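Local structure of DUF917 domain-containing protein (Chromobacterium violaceum, 2O3I) at residues R99-V104 against L124-V129; L255-K260 against I356-A361; L10-Q15 against R228-G233; K242-M247 against F323-G328; A31-A36 against Q76-N81. The protein is of unknown function but combines the N-terminal and C-terminal domains of the S-Me-THD-like (DUF917) family, which suggests a relationship to S-methyl thiohydantoin desulfurases. The protein carries 2 engineered substitutions. One frame throughout, in Å; residues are numbered along the deposited sequence.

Contact 1 of 5, residues R99-V104 against L124-V129; sequences RKLAYV and LGLAVV
Tyr103 and Ala127 stand together on one face of a parallel strand pair within a mixed sheet, and the phenol ring presents its edge to the smaller residue. Tyr103 CD2 lies 3.6 Å from Ala127 CB, which sits close to the ring plane; Ala127 O also reaches that edge in plane. With CG beside its backbone N (chi1 -49°), the ring leans back along its own strand, and Ala102 CB covers part of one ring face near the rim. Its hydroxyl end is engaged beyond the two segments, with the backbone N of Asp59. On the other face Leu126 spreads its two methyls. CD1 runs to Val104 CG1 at 3.5 Å, the two side chains meeting at about a right angle, and also presses tightly on Leu101 CD1, while CD2 rests 3.3 Å from Leu101 O. Val104 CG2 turns instead toward Val128. Between these faces runs a short parallel ladder of three bonds: Ala127 N donates to Ala102 O (3.0 Å), Val104 N to Ala127 O (3.0 Å), and Val129 N to Val104 O (3.1 Å). The CA-H of Tyr103 also approaches Ala127 O, at 3.1 Å, adding a weaker contact to the amide bond on that carbonyl. The strands belong to a beta-alpha-beta unit joined through helix 111-124, whose Val120 and Ala121 pack on Val104; strands 61-69 and 49-52 flank the pair. Chemically, three backbone bonds carry the polar part of the contact, with mostly apolar side chains on both faces and no charged group taking part.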
# COMPACT_ATOMS: atom_id res chain seq x y z
N ARG A 99 -8.33 -13.13 -23.49
CA ARG A 99 -7.62 -12.22 -24.38
C ARG A 99 -6.12 -12.45 -24.38
O ARG A 99 -5.57 -13.06 -23.46
CB ARG A 99 -7.97 -10.77 -24.04
CG ARG A 99 -9.43 -10.45 -24.37
CD ARG A 99 -9.74 -8.98 -24.29
NE ARG A 99 -9.22 -8.20 -25.41
CZ ARG A 99 -9.67 -8.28 -26.66
NH1 ARG A 99 -10.66 -9.11 -26.98
NH2 ARG A 99 -9.15 -7.49 -27.59
N LYS A 100 -5.45 -11.97 -25.43
CA LYS A 100 -4.01 -12.16 -25.54
C LYS A 100 -3.20 -10.88 -25.39
O LYS A 100 -3.48 -9.88 -26.04
CB LYS A 100 -3.67 -12.82 -26.88
N LEU A 101 -2.19 -10.92 -24.52
CA LEU A 101 -1.32 -9.77 -24.32
C LEU A 101 -0.33 -9.86 -25.48
O LEU A 101 0.33 -10.89 -25.64
CB LEU A 101 -0.58 -9.88 -22.98
CG LEU A 101 0.11 -8.67 -22.32
CD1 LEU A 101 1.58 -9.01 -22.10
CD2 LEU A 101 -0.04 -7.41 -23.14
N ALA A 102 -0.25 -8.81 -26.29
CA ALA A 102 0.67 -8.81 -27.43
C ALA A 102 1.55 -7.57 -27.50
O ALA A 102 2.50 -7.50 -28.29
CB ALA A 102 -0.13 -8.93 -28.74
N TYR A 103 1.26 -6.57 -26.67
CA TYR A 103 2.06 -5.37 -26.72
C TYR A 103 2.38 -4.76 -25.37
O TYR A 103 1.62 -4.90 -24.40
CB TYR A 103 1.35 -4.32 -27.59
CG TYR A 103 0.87 -4.82 -28.93
CD1 TYR A 103 -0.48 -5.12 -29.14
CD2 TYR A 103 1.75 -5.01 -29.99
CE1 TYR A 103 -0.95 -5.59 -30.38
CE2 TYR A 103 1.31 -5.48 -31.24
CZ TYR A 103 -0.05 -5.77 -31.42
OH TYR A 103 -0.49 -6.24 -32.64
N VAL A 104 3.54 -4.11 -25.30
CA VAL A 104 3.97 -3.41 -24.10
C VAL A 104 4.23 -1.99 -24.57
O VAL A 104 4.38 -1.75 -25.76
CB VAL A 104 5.27 -3.99 -23.48
CG1 VAL A 104 4.96 -5.26 -22.73
CG2 VAL A 104 6.29 -4.26 -24.58
N LEU A 124 9.26 -11.72 -23.57
CA LEU A 124 7.95 -12.37 -23.62
C LEU A 124 7.40 -12.59 -25.02
O LEU A 124 6.31 -13.16 -25.18
CB LEU A 124 6.95 -11.55 -22.81
CG LEU A 124 7.34 -11.33 -21.34
CD1 LEU A 124 6.23 -10.57 -20.64
CD2 LEU A 124 7.58 -12.66 -20.66
N GLY A 125 8.13 -12.15 -26.04
CA GLY A 125 7.67 -12.32 -27.40
C GLY A 125 6.57 -11.35 -27.77
O GLY A 125 5.65 -11.68 -28.52
N LEU A 126 6.65 -10.13 -27.24
CA LEU A 126 5.65 -9.11 -27.53
C LEU A 126 6.25 -8.02 -28.41
O LEU A 126 7.43 -8.06 -28.75
CB LEU A 126 5.15 -8.47 -26.23
CG LEU A 126 4.80 -9.42 -25.08
CD1 LEU A 126 4.51 -8.60 -23.83
CD2 LEU A 126 3.59 -10.27 -25.45
N ALA A 127 5.43 -7.06 -28.79
CA ALA A 127 5.90 -5.94 -29.59
C ALA A 127 5.73 -4.67 -28.76
O ALA A 127 4.75 -4.52 -28.02
CB ALA A 127 5.10 -5.84 -30.89
N VAL A 128 6.71 -3.78 -28.86
CA VAL A 128 6.66 -2.51 -28.13
C VAL A 128 6.05 -1.47 -29.06
O VAL A 128 6.36 -1.43 -30.25
CB VAL A 128 8.09 -2.08 -27.70
CG1 VAL A 128 9.01 -2.07 -28.90
CG2 VAL A 128 8.04 -0.70 -27.04
N VAL A 129 5.17 -0.64 -28.52
CA VAL A 129 4.52 0.39 -29.32
C VAL A 129 5.41 1.62 -29.47
O VAL A 129 6.03 2.05 -28.50
CB VAL A 129 3.17 0.79 -28.69
CG1 VAL A 129 2.50 1.89 -29.50
CG2 VAL A 129 2.27 -0.44 -28.61

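Contact 2 of 5, residues L255-K260 against I356-A361; sequences LDIKGK and IALPAA
Lys260 and Ala357 form an antiparallel hydrogen-bonded pair, although the touching parts of the two chains are splayed 125° apart. Lys260 N donates to Ala357 O (2.8 Å) and Ala357 N donates to Lys260 O (2.9 Å), both donors lying in the plane of the carbonyl they meet. Just before this pair Gly259 lies across the other chain, its bare CA 3.3 Å from Ala357 O and close to Leu358 CD2. The leucine reaches this place because CG lies beside its backbone N (chi1 -57°), which brings CD2 against both Gly259 CA and Ile257 CG2, about 4.1 Å from each. Pro359, the next residue, has no N-H to donate and sets its CD carbon against Lys258 O instead, at 3.3 Å. Lys260, fully extended, shares a face with Ala357 but carries its ammonium away from it. Strand 319-324 pairs with strand 352-358 through backbone bonds of Ile356 and Leu358, and Leu251 of helix 244-255 covers Leu358. The junction thus rests on two backbone bonds with a small apolar patch beside them, while the lysine charges stay outside it.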
# COMPACT_ATOMS: atom_id res chain seq x y z
N LEU A 255 13.91 16.48 -37.10
CA LEU A 255 12.76 16.00 -36.36
C LEU A 255 11.60 17.00 -36.36
O LEU A 255 10.56 16.77 -35.74
CB LEU A 255 13.16 15.66 -34.92
CG LEU A 255 14.23 14.58 -34.79
CD1 LEU A 255 14.74 14.51 -33.36
CD2 LEU A 255 13.68 13.24 -35.24
N ASP A 256 11.77 18.11 -37.07
CA ASP A 256 10.73 19.12 -37.17
C ASP A 256 10.28 19.59 -35.78
O ASP A 256 9.08 19.66 -35.48
CB ASP A 256 9.55 18.56 -37.97
CG ASP A 256 8.50 19.61 -38.31
OD1 ASP A 256 8.89 20.70 -38.78
OD2 ASP A 256 7.30 19.34 -38.11
N ILE A 257 11.25 19.90 -34.93
CA ILE A 257 10.99 20.37 -33.57
C ILE A 257 11.69 21.71 -33.39
O ILE A 257 12.90 21.82 -33.56
CB ILE A 257 11.52 19.38 -32.50
CG1 ILE A 257 10.69 18.10 -32.53
CG2 ILE A 257 11.47 20.01 -31.12
CD1 ILE A 257 11.20 17.00 -31.60
N LYS A 258 10.92 22.74 -33.05
CA LYS A 258 11.48 24.07 -32.86
C LYS A 258 11.78 24.33 -31.39
O LYS A 258 10.96 24.89 -30.67
CB LYS A 258 10.52 25.13 -33.40
CG LYS A 258 10.27 25.02 -34.90
CD LYS A 258 9.51 26.23 -35.41
CE LYS A 258 9.29 26.17 -36.92
NZ LYS A 258 8.65 27.42 -37.43
N GLY A 259 12.96 23.91 -30.96
CA GLY A 259 13.35 24.12 -29.58
C GLY A 259 13.83 25.54 -29.37
O GLY A 259 14.18 26.23 -30.32
N LYS A 260 13.85 25.98 -28.11
CA LYS A 260 14.31 27.32 -27.81
C LYS A 260 15.50 27.31 -26.86
O LYS A 260 15.51 26.56 -25.88
CB LYS A 260 13.17 28.14 -27.20
CG LYS A 260 13.54 29.59 -26.95
CD LYS A 260 12.41 30.38 -26.30
CE LYS A 260 12.86 31.81 -25.99
NZ LYS A 260 11.82 32.57 -25.25
N ILE A 356 17.92 23.87 -22.98
CA ILE A 356 17.02 23.95 -24.12
C ILE A 356 15.60 23.58 -23.72
O ILE A 356 15.37 22.64 -22.96
CB ILE A 356 17.49 23.01 -25.26
CG1 ILE A 356 18.83 23.51 -25.81
CG2 ILE A 356 16.44 22.95 -26.37
CD1 ILE A 356 19.45 22.61 -26.87
N ALA A 357 14.64 24.34 -24.24
CA ALA A 357 13.24 24.08 -23.97
C ALA A 357 12.63 23.50 -25.24
O ALA A 357 12.93 23.95 -26.34
CB ALA A 357 12.52 25.36 -23.57
N LEU A 358 11.80 22.49 -25.07
CA LEU A 358 11.14 21.88 -26.21
C LEU A 358 9.64 22.09 -26.02
O LEU A 358 9.08 21.83 -24.94
CB LEU A 358 11.45 20.38 -26.28
CG LEU A 358 12.92 19.94 -26.36
CD1 LEU A 358 13.00 18.41 -26.31
CD2 LEU A 358 13.55 20.49 -27.64
N PRO A 359 8.96 22.60 -27.05
CA PRO A 359 7.53 22.81 -26.89
C PRO A 359 6.80 21.50 -26.62
O PRO A 359 7.06 20.48 -27.27
CB PRO A 359 7.13 23.46 -28.22
CG PRO A 359 8.21 23.01 -29.18
CD PRO A 359 9.45 23.11 -28.34
N ALA A 360 5.92 21.51 -25.63
CA ALA A 360 5.18 20.30 -25.28
C ALA A 360 4.37 19.82 -26.47
O ALA A 360 3.95 20.63 -27.30
CB ALA A 360 4.27 20.57 -24.10
N ALA A 361 4.16 18.51 -26.57
CA ALA A 361 3.36 17.98 -27.67
C ALA A 361 1.94 18.45 -27.40
O ALA A 361 1.54 18.60 -26.24
CB ALA A 361 3.42 16.46 -27.71

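Contact 3 of 5, residues L10-Q15 against R228-G233; sequences LEPLLQ and RALKLG
The puckered Pro12 ring meets Leu230 and Gly233 through different ring carbons. Its CG touches Leu230 CD1 at 3.8 Å, the two side chains lying side by side and pointing the same way, while its CB settles on the carbonyl carbon of Gly233 at 3.5 Å. The CA-H of Gly233 is directed at Pro12 O, only 2.9 Å from CA, in a nearly straight CA-H...O contact (161° at the hydrogen). Gly233, with no side chain, allows this close approach, and the axes of segments 10-15 and 228-233 come to 6.7 Å while they cross at 104°, close to perpendicular. Next along the helix, Leu13 turns its CG opposite the backbone N (chi1 175°), which carries CD1 to within 4.0 Å of Ala229 CB; Leu13 CB meets Leu230 CD1 more loosely, at 4.2 Å. Gln15 adds its CB near Gly233 CA. The contact is therefore two small residues, Ala229 and Gly233, letting one helix settle on another, in a wholly buried setting. It brings a helix of the N-terminal S-Me-THD-like region against one of the C-terminal region. Helix 28-35 packs on helix 10-19 through Leu10 and Leu14, whereas helix 244-255 touches helix 225-237 at Leu232 and Lys231.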
# COMPACT_ATOMS: atom_id res chain seq x y z
N LEU A 10 20.23 0.01 -28.61
CA LEU A 10 19.83 0.46 -27.29
C LEU A 10 20.62 1.66 -26.78
O LEU A 10 20.08 2.51 -26.07
CB LEU A 10 19.92 -0.69 -26.28
CG LEU A 10 19.07 -1.93 -26.59
CD1 LEU A 10 19.23 -2.94 -25.49
CD2 LEU A 10 17.60 -1.53 -26.74
N GLU A 11 21.89 1.75 -27.14
CA GLU A 11 22.73 2.85 -26.69
C GLU A 11 22.27 4.18 -27.28
O GLU A 11 22.11 5.16 -26.55
CB GLU A 11 24.20 2.59 -27.04
CG GLU A 11 25.13 3.79 -26.83
CD GLU A 11 25.18 4.29 -25.39
OE1 GLU A 11 25.79 5.36 -25.17
OE2 GLU A 11 24.64 3.62 -24.48
N PRO A 12 22.06 4.25 -28.60
CA PRO A 12 21.61 5.53 -29.14
C PRO A 12 20.18 5.86 -28.71
O PRO A 12 19.81 7.02 -28.55
CB PRO A 12 21.73 5.33 -30.66
CG PRO A 12 21.56 3.86 -30.84
CD PRO A 12 22.37 3.29 -29.68
N LEU A 13 19.38 4.81 -28.54
CA LEU A 13 17.99 4.95 -28.13
C LEU A 13 17.86 5.59 -26.76
O LEU A 13 17.04 6.48 -26.55
CB LEU A 13 17.32 3.56 -28.11
CG LEU A 13 15.88 3.47 -27.59
CD1 LEU A 13 14.96 4.40 -28.39
CD2 LEU A 13 15.41 2.04 -27.70
N LEU A 14 18.68 5.14 -25.82
CA LEU A 14 18.62 5.68 -24.48
C LEU A 14 19.15 7.10 -24.46
O LEU A 14 18.66 7.93 -23.70
CB LEU A 14 19.38 4.77 -23.51
CG LEU A 14 20.86 4.50 -23.70
CD1 LEU A 14 21.69 5.54 -22.93
CD2 LEU A 14 21.17 3.08 -23.19
N GLN A 15 20.14 7.39 -25.30
CA GLN A 15 20.73 8.73 -25.38
C GLN A 15 19.68 9.73 -25.82
O GLN A 15 19.49 10.78 -25.19
CB GLN A 15 21.89 8.77 -26.37
CG GLN A 15 23.13 8.00 -25.95
CD GLN A 15 24.37 8.87 -25.95
OE1 GLN A 15 25.49 8.38 -26.10
NE2 GLN A 15 24.18 10.17 -25.77
N ARG A 228 11.90 8.61 -32.87
CA ARG A 228 12.58 9.90 -32.89
C ARG A 228 13.71 9.89 -31.83
O ARG A 228 14.74 10.52 -32.01
CB ARG A 228 11.61 11.05 -32.62
CG ARG A 228 11.09 11.08 -31.22
CD ARG A 228 10.61 12.46 -30.82
NE ARG A 228 10.48 12.50 -29.37
CZ ARG A 228 9.69 13.34 -28.71
NH1 ARG A 228 8.96 14.22 -29.36
NH2 ARG A 228 9.63 13.25 -27.39
N ALA A 229 13.50 9.16 -30.74
CA ALA A 229 14.54 9.07 -29.71
C ALA A 229 15.75 8.35 -30.30
O ALA A 229 16.89 8.73 -30.03
CB ALA A 229 14.02 8.30 -28.50
N LEU A 230 15.49 7.33 -31.12
CA LEU A 230 16.55 6.56 -31.76
C LEU A 230 17.30 7.37 -32.82
O LEU A 230 18.52 7.28 -32.94
CB LEU A 230 15.97 5.29 -32.39
CG LEU A 230 16.94 4.40 -33.18
CD1 LEU A 230 18.02 3.84 -32.24
CD2 LEU A 230 16.17 3.28 -33.87
N LYS A 231 16.56 8.15 -33.60
CA LYS A 231 17.19 8.95 -34.64
C LYS A 231 18.12 10.01 -34.04
O LYS A 231 19.22 10.24 -34.55
CB LYS A 231 16.13 9.61 -35.53
CG LYS A 231 16.71 10.41 -36.69
CD LYS A 231 15.64 10.87 -37.66
CE LYS A 231 16.24 11.72 -38.77
NZ LYS A 231 15.17 12.29 -39.64
N LEU A 232 17.68 10.65 -32.96
CA LEU A 232 18.51 11.67 -32.31
C LEU A 232 19.74 11.02 -31.68
O LEU A 232 20.86 11.54 -31.77
CB LEU A 232 17.71 12.42 -31.24
CG LEU A 232 18.52 13.27 -30.26
CD1 LEU A 232 19.28 14.35 -31.02
CD2 LEU A 232 17.59 13.90 -29.23
N GLY A 233 19.50 9.88 -31.03
CA GLY A 233 20.58 9.16 -30.37
C GLY A 233 21.68 8.77 -31.34
O GLY A 233 22.86 8.88 -31.03

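Contact 4 of 5, residues K242-M247 against F323-G328; sequences KTAEAM and FVEGEG
Lys242 NZ forms a salt bridge with Glu327 OE2 (2.7 Å), the shortest polar bond between a capped helix start and the turn that leaves strand 319-324. The ammonium meets the oxygen on the syn side, 31° out of the carboxylate plane, after the lysine chain bends at its last torsion (chi4 -64°). Thr243 is the N-cap: its OG1 accepts from Ala246 N within the same segment (3.0 Å). A second group serves the helix start from across the contact, for Glu325, extended beyond CG, accepts Ala244 N at OE1 (2.9 Å), using the anti side of that oxygen. Its negative charge, placed at the N-terminus, would probably interact favourably with the helix dipole. Lys242 O in turn accepts from Gly326 N (3.2 Å), the donor lying in the carbonyl plane; Gly326 adopts a positive phi (113°). Alongside these bonds the Phe323 ring packs against the first turn. Thr243 O lies over one of its faces, Lys242 CA and Glu325 CG are at its edge in plane, and CE1 comes to 3.3 Å of Thr243 C. Beyond the two segments the His330 ring meets Phe323 nearly parallel, and Ala354 packs on Ala244. At another stretch of the edge, near the ring plane, selenomethionine Met247 brings its CE methyl to 3.9 Å of Phe323 CD2.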
# COMPACT_ATOMS: atom_id res chain seq x y z
N LYS A 242 27.55 18.49 -31.60
CA LYS A 242 28.43 18.79 -30.47
C LYS A 242 28.23 20.18 -29.86
O LYS A 242 28.94 20.57 -28.94
CB LYS A 242 29.89 18.64 -30.91
CG LYS A 242 30.25 17.27 -31.49
CD LYS A 242 31.69 17.28 -32.00
CE LYS A 242 32.14 15.91 -32.49
NZ LYS A 242 32.15 14.90 -31.40
N THR A 243 27.28 20.94 -30.40
CA THR A 243 26.99 22.28 -29.90
C THR A 243 25.49 22.47 -29.75
O THR A 243 24.69 21.84 -30.46
CB THR A 243 27.49 23.37 -30.87
OG1 THR A 243 26.84 23.21 -32.13
CG2 THR A 243 28.99 23.28 -31.05
N ALA A 244 25.11 23.36 -28.84
CA ALA A 244 23.70 23.66 -28.61
C ALA A 244 23.05 24.11 -29.91
O ALA A 244 21.92 23.71 -30.21
CB ALA A 244 23.57 24.75 -27.54
N GLU A 245 23.75 24.94 -30.68
CA GLU A 245 23.23 25.43 -31.95
C GLU A 245 22.98 24.27 -32.90
O GLU A 245 21.95 24.22 -33.58
CB GLU A 245 24.22 26.40 -32.59
CG GLU A 245 23.71 27.09 -33.85
CD GLU A 245 24.76 27.97 -34.51
OE1 GLU A 245 25.50 28.65 -33.78
OE2 GLU A 245 24.82 27.99 -35.76
N ALA A 246 23.92 23.34 -32.95
CA ALA A 246 23.78 22.17 -33.81
C ALA A 246 22.60 21.32 -33.37
O ALA A 246 21.92 20.71 -34.19
CB ALA A 246 25.07 21.34 -33.79
N MSE A 247 22.35 21.27 -32.06
CA MSE A 247 21.23 20.48 -31.55
C MSE A 247 19.92 21.07 -32.05
O MSE A 247 19.05 20.35 -32.54
CB MSE A 247 21.25 20.45 -30.01
CG MSE A 247 20.01 19.84 -29.37
SE MSE A 247 19.57 18.05 -30.00
CE MSE A 247 20.33 17.03 -28.54
N PHE A 323 22.37 20.51 -22.58
CA PHE A 323 23.22 20.12 -23.68
C PHE A 323 24.62 20.57 -23.32
O PHE A 323 24.91 21.77 -23.21
CB PHE A 323 22.81 20.74 -25.03
CG PHE A 323 23.62 20.21 -26.18
CD1 PHE A 323 24.89 20.72 -26.46
CD2 PHE A 323 23.18 19.09 -26.90
CE1 PHE A 323 25.71 20.12 -27.43
CE2 PHE A 323 23.99 18.49 -27.87
CZ PHE A 323 25.26 19.00 -28.13
N VAL A 324 25.49 19.60 -23.10
CA VAL A 324 26.87 19.88 -22.75
C VAL A 324 27.71 19.83 -24.02
O VAL A 324 27.92 18.76 -24.61
CB VAL A 324 27.38 18.85 -21.72
CG1 VAL A 324 28.73 19.31 -21.15
CG2 VAL A 324 26.35 18.68 -20.61
N GLU A 325 28.18 20.99 -24.45
CA GLU A 325 28.99 21.09 -25.65
C GLU A 325 30.38 20.48 -25.44
O GLU A 325 30.80 20.24 -24.31
CB GLU A 325 29.12 22.56 -26.06
CG GLU A 325 27.79 23.19 -26.45
CD GLU A 325 27.93 24.62 -26.95
OE1 GLU A 325 26.97 25.13 -27.56
OE2 GLU A 325 29.01 25.22 -26.73
N GLY A 326 31.07 20.24 -26.55
CA GLY A 326 32.40 19.66 -26.49
C GLY A 326 32.44 18.27 -27.08
O GLY A 326 31.70 17.95 -28.01
N GLU A 327 33.31 17.42 -26.54
CA GLU A 327 33.42 16.05 -27.01
C GLU A 327 32.96 15.13 -25.89
O GLU A 327 33.36 15.29 -24.74
CB GLU A 327 34.88 15.73 -27.37
CG GLU A 327 35.52 16.69 -28.37
CD GLU A 327 35.08 16.44 -29.81
OE1 GLU A 327 35.45 17.27 -30.68
OE2 GLU A 327 34.39 15.44 -30.08
N GLY A 328 32.11 14.17 -26.23
CA GLY A 328 31.62 13.25 -25.21
C GLY A 328 30.13 13.36 -24.96
O GLY A 328 29.40 13.95 -25.75

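Contact 5 of 5, residues A31-A36 against Q76-N81; sequences ARHLAA and QVQWPN
Leu34 and Gln78 join their carbonyls through one water, which donates to Leu34 O (2.6 Å) and to Gln78 O (2.9 Å), bridging helix 28-35 to an irregular loop. Gln78 O also accepts from Asn37 ND2, so that carbonyl holds two donors. Leu34 makes most of the packing with a single methyl, CD2, which touches Val77 CG1 at 3.6 Å and Pro80 CD at 3.9 Å and also lies on Gln78 O, at 3.5 Å; it thus follows the loop from valine to proline. CG beside the backbone N (chi1 -73°) sends the methyl that way. Val77 turns CG1 opposite its backbone N (chi1 -179°) to meet it. His33 CB rests on Val77 O, 3.6 Å away, and the side chains of His33 and Gln78 cross at a slant, ring and amide planes 68° apart. Pro80, the centre of an inverse gamma turn, ends the loop as N-cap of helix 81-96. Tyr67 of strand 61-69 and Leu119 of helix 111-124 also pack on Leu34. Helix 28-35 is therefore held to this loop by methyl packing, with one bridging water as the polar link and no direct polar bond between the segments.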
# COMPACT_ATOMS: atom_id res chain seq x y z
N ALA A 31 20.10 2.43 -17.47
CA ALA A 31 19.64 1.99 -18.79
C ALA A 31 20.75 1.19 -19.46
O ALA A 31 20.49 0.17 -20.10
CB ALA A 31 19.26 3.18 -19.65
N ARG A 32 21.99 1.65 -19.31
CA ARG A 32 23.15 0.98 -19.89
C ARG A 32 23.42 -0.34 -19.18
O ARG A 32 23.83 -1.32 -19.81
CB ARG A 32 24.39 1.89 -19.83
CG ARG A 32 24.43 2.94 -20.96
CD ARG A 32 25.49 4.01 -20.75
NE ARG A 32 25.52 4.97 -21.86
CZ ARG A 32 26.10 6.17 -21.80
NH1 ARG A 32 26.70 6.57 -20.69
NH2 ARG A 32 26.06 6.98 -22.85
N HIS A 33 23.20 -0.36 -17.88
CA HIS A 33 23.40 -1.57 -17.10
C HIS A 33 22.51 -2.69 -17.62
O HIS A 33 22.93 -3.85 -17.70
CB HIS A 33 23.07 -1.32 -15.63
CG HIS A 33 24.17 -0.63 -14.88
ND1 HIS A 33 23.96 -0.02 -13.66
CD2 HIS A 33 25.48 -0.47 -15.16
CE1 HIS A 33 25.10 0.49 -13.23
NE2 HIS A 33 26.04 0.24 -14.12
N LEU A 34 21.28 -2.34 -17.97
CA LEU A 34 20.32 -3.32 -18.48
C LEU A 34 20.62 -3.73 -19.92
O LEU A 34 20.55 -4.92 -20.26
CB LEU A 34 18.90 -2.76 -18.39
CG LEU A 34 18.26 -2.66 -17.00
CD1 LEU A 34 16.94 -1.93 -17.09
CD2 LEU A 34 18.05 -4.06 -16.43
N ALA A 35 20.95 -2.75 -20.75
CA ALA A 35 21.25 -3.01 -22.16
C ALA A 35 22.52 -3.84 -22.36
O ALA A 35 22.63 -4.60 -23.32
CB ALA A 35 21.38 -1.69 -22.91
N ALA A 36 23.48 -3.70 -21.44
CA ALA A 36 24.73 -4.44 -21.54
C ALA A 36 24.53 -5.95 -21.58
O ALA A 36 25.35 -6.67 -22.16
CB ALA A 36 25.64 -4.08 -20.37
N GLN A 76 21.39 -0.74 -9.76
CA GLN A 76 22.08 -2.00 -9.47
C GLN A 76 21.55 -3.18 -10.27
O GLN A 76 22.17 -4.24 -10.32
CB GLN A 76 21.96 -2.31 -7.97
CG GLN A 76 22.52 -1.23 -7.06
CD GLN A 76 22.29 -1.54 -5.59
OE1 GLN A 76 22.65 -2.62 -5.11
NE2 GLN A 76 21.70 -0.59 -4.86
N VAL A 77 20.40 -2.99 -10.90
CA VAL A 77 19.77 -4.04 -11.69
C VAL A 77 20.56 -4.38 -12.95
O VAL A 77 21.13 -3.50 -13.59
CB VAL A 77 18.35 -3.63 -12.08
CG1 VAL A 77 17.69 -4.73 -12.87
CG2 VAL A 77 17.54 -3.33 -10.82
N GLN A 78 20.60 -5.67 -13.28
CA GLN A 78 21.29 -6.18 -14.45
C GLN A 78 20.28 -6.72 -15.46
O GLN A 78 20.44 -6.58 -16.67
CB GLN A 78 22.26 -7.30 -14.07
CG GLN A 78 23.49 -6.86 -13.30
CD GLN A 78 24.40 -5.96 -14.12
OE1 GLN A 78 24.19 -4.75 -14.18
NE2 GLN A 78 25.39 -6.56 -14.77
N TRP A 79 19.24 -7.37 -14.95
CA TRP A 79 18.17 -7.93 -15.78
C TRP A 79 16.84 -7.38 -15.27
O TRP A 79 16.67 -7.18 -14.07
CB TRP A 79 18.18 -9.46 -15.73
CG TRP A 79 19.57 -10.05 -15.83
CD1 TRP A 79 20.50 -10.13 -14.84
CD2 TRP A 79 20.18 -10.59 -17.01
NE1 TRP A 79 21.66 -10.68 -15.32
CE2 TRP A 79 21.49 -10.97 -16.65
CE3 TRP A 79 19.75 -10.78 -18.33
CZ2 TRP A 79 22.38 -11.54 -17.56
CZ3 TRP A 79 20.63 -11.34 -19.24
CH2 TRP A 79 21.93 -11.72 -18.85
N PRO A 80 15.88 -7.13 -16.17
CA PRO A 80 14.58 -6.59 -15.74
C PRO A 80 13.59 -7.64 -15.23
O PRO A 80 12.49 -7.77 -15.75
CB PRO A 80 14.08 -5.91 -17.01
CG PRO A 80 14.55 -6.85 -18.07
CD PRO A 80 15.97 -7.18 -17.64
N ASN A 81 13.99 -8.38 -14.20
CA ASN A 81 13.11 -9.41 -13.64
C ASN A 81 11.78 -8.85 -13.17
O ASN A 81 10.73 -9.44 -13.44
CB ASN A 81 13.81 -10.14 -12.49
CG ASN A 81 14.88 -11.10 -12.97
OD1 ASN A 81 15.08 -11.27 -14.17
ND2 ASN A 81 15.57 -11.75 -12.02
O HOH W 1 19.51 -7.19 -19.39

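In the fold
Contact 3 is wholly buried and contact 1 nearly so, one by helix crossing, the other by strand pairing in the mixed sheet; contacts 2, 4 and 5 are partly buried, the first two including charged lysines and contact 5 a bridging water. Contacts 2 and 4 reach neighbouring strands 352-358 and 319-324 of the antiparallel sheet, and Ile356 CD1 packs on Met247 CG at 3.8 Å between them. Contact 3 links the halves: Leu255 of contact 2 lies on Lys231, Leu232 on Met247 of contact 4, and Glu11 forms a salt bridge to Arg32 of contact 5. Contact 1 stands apart from contact 4, about 37 Å between centres, on the opposite side of the chain's centre.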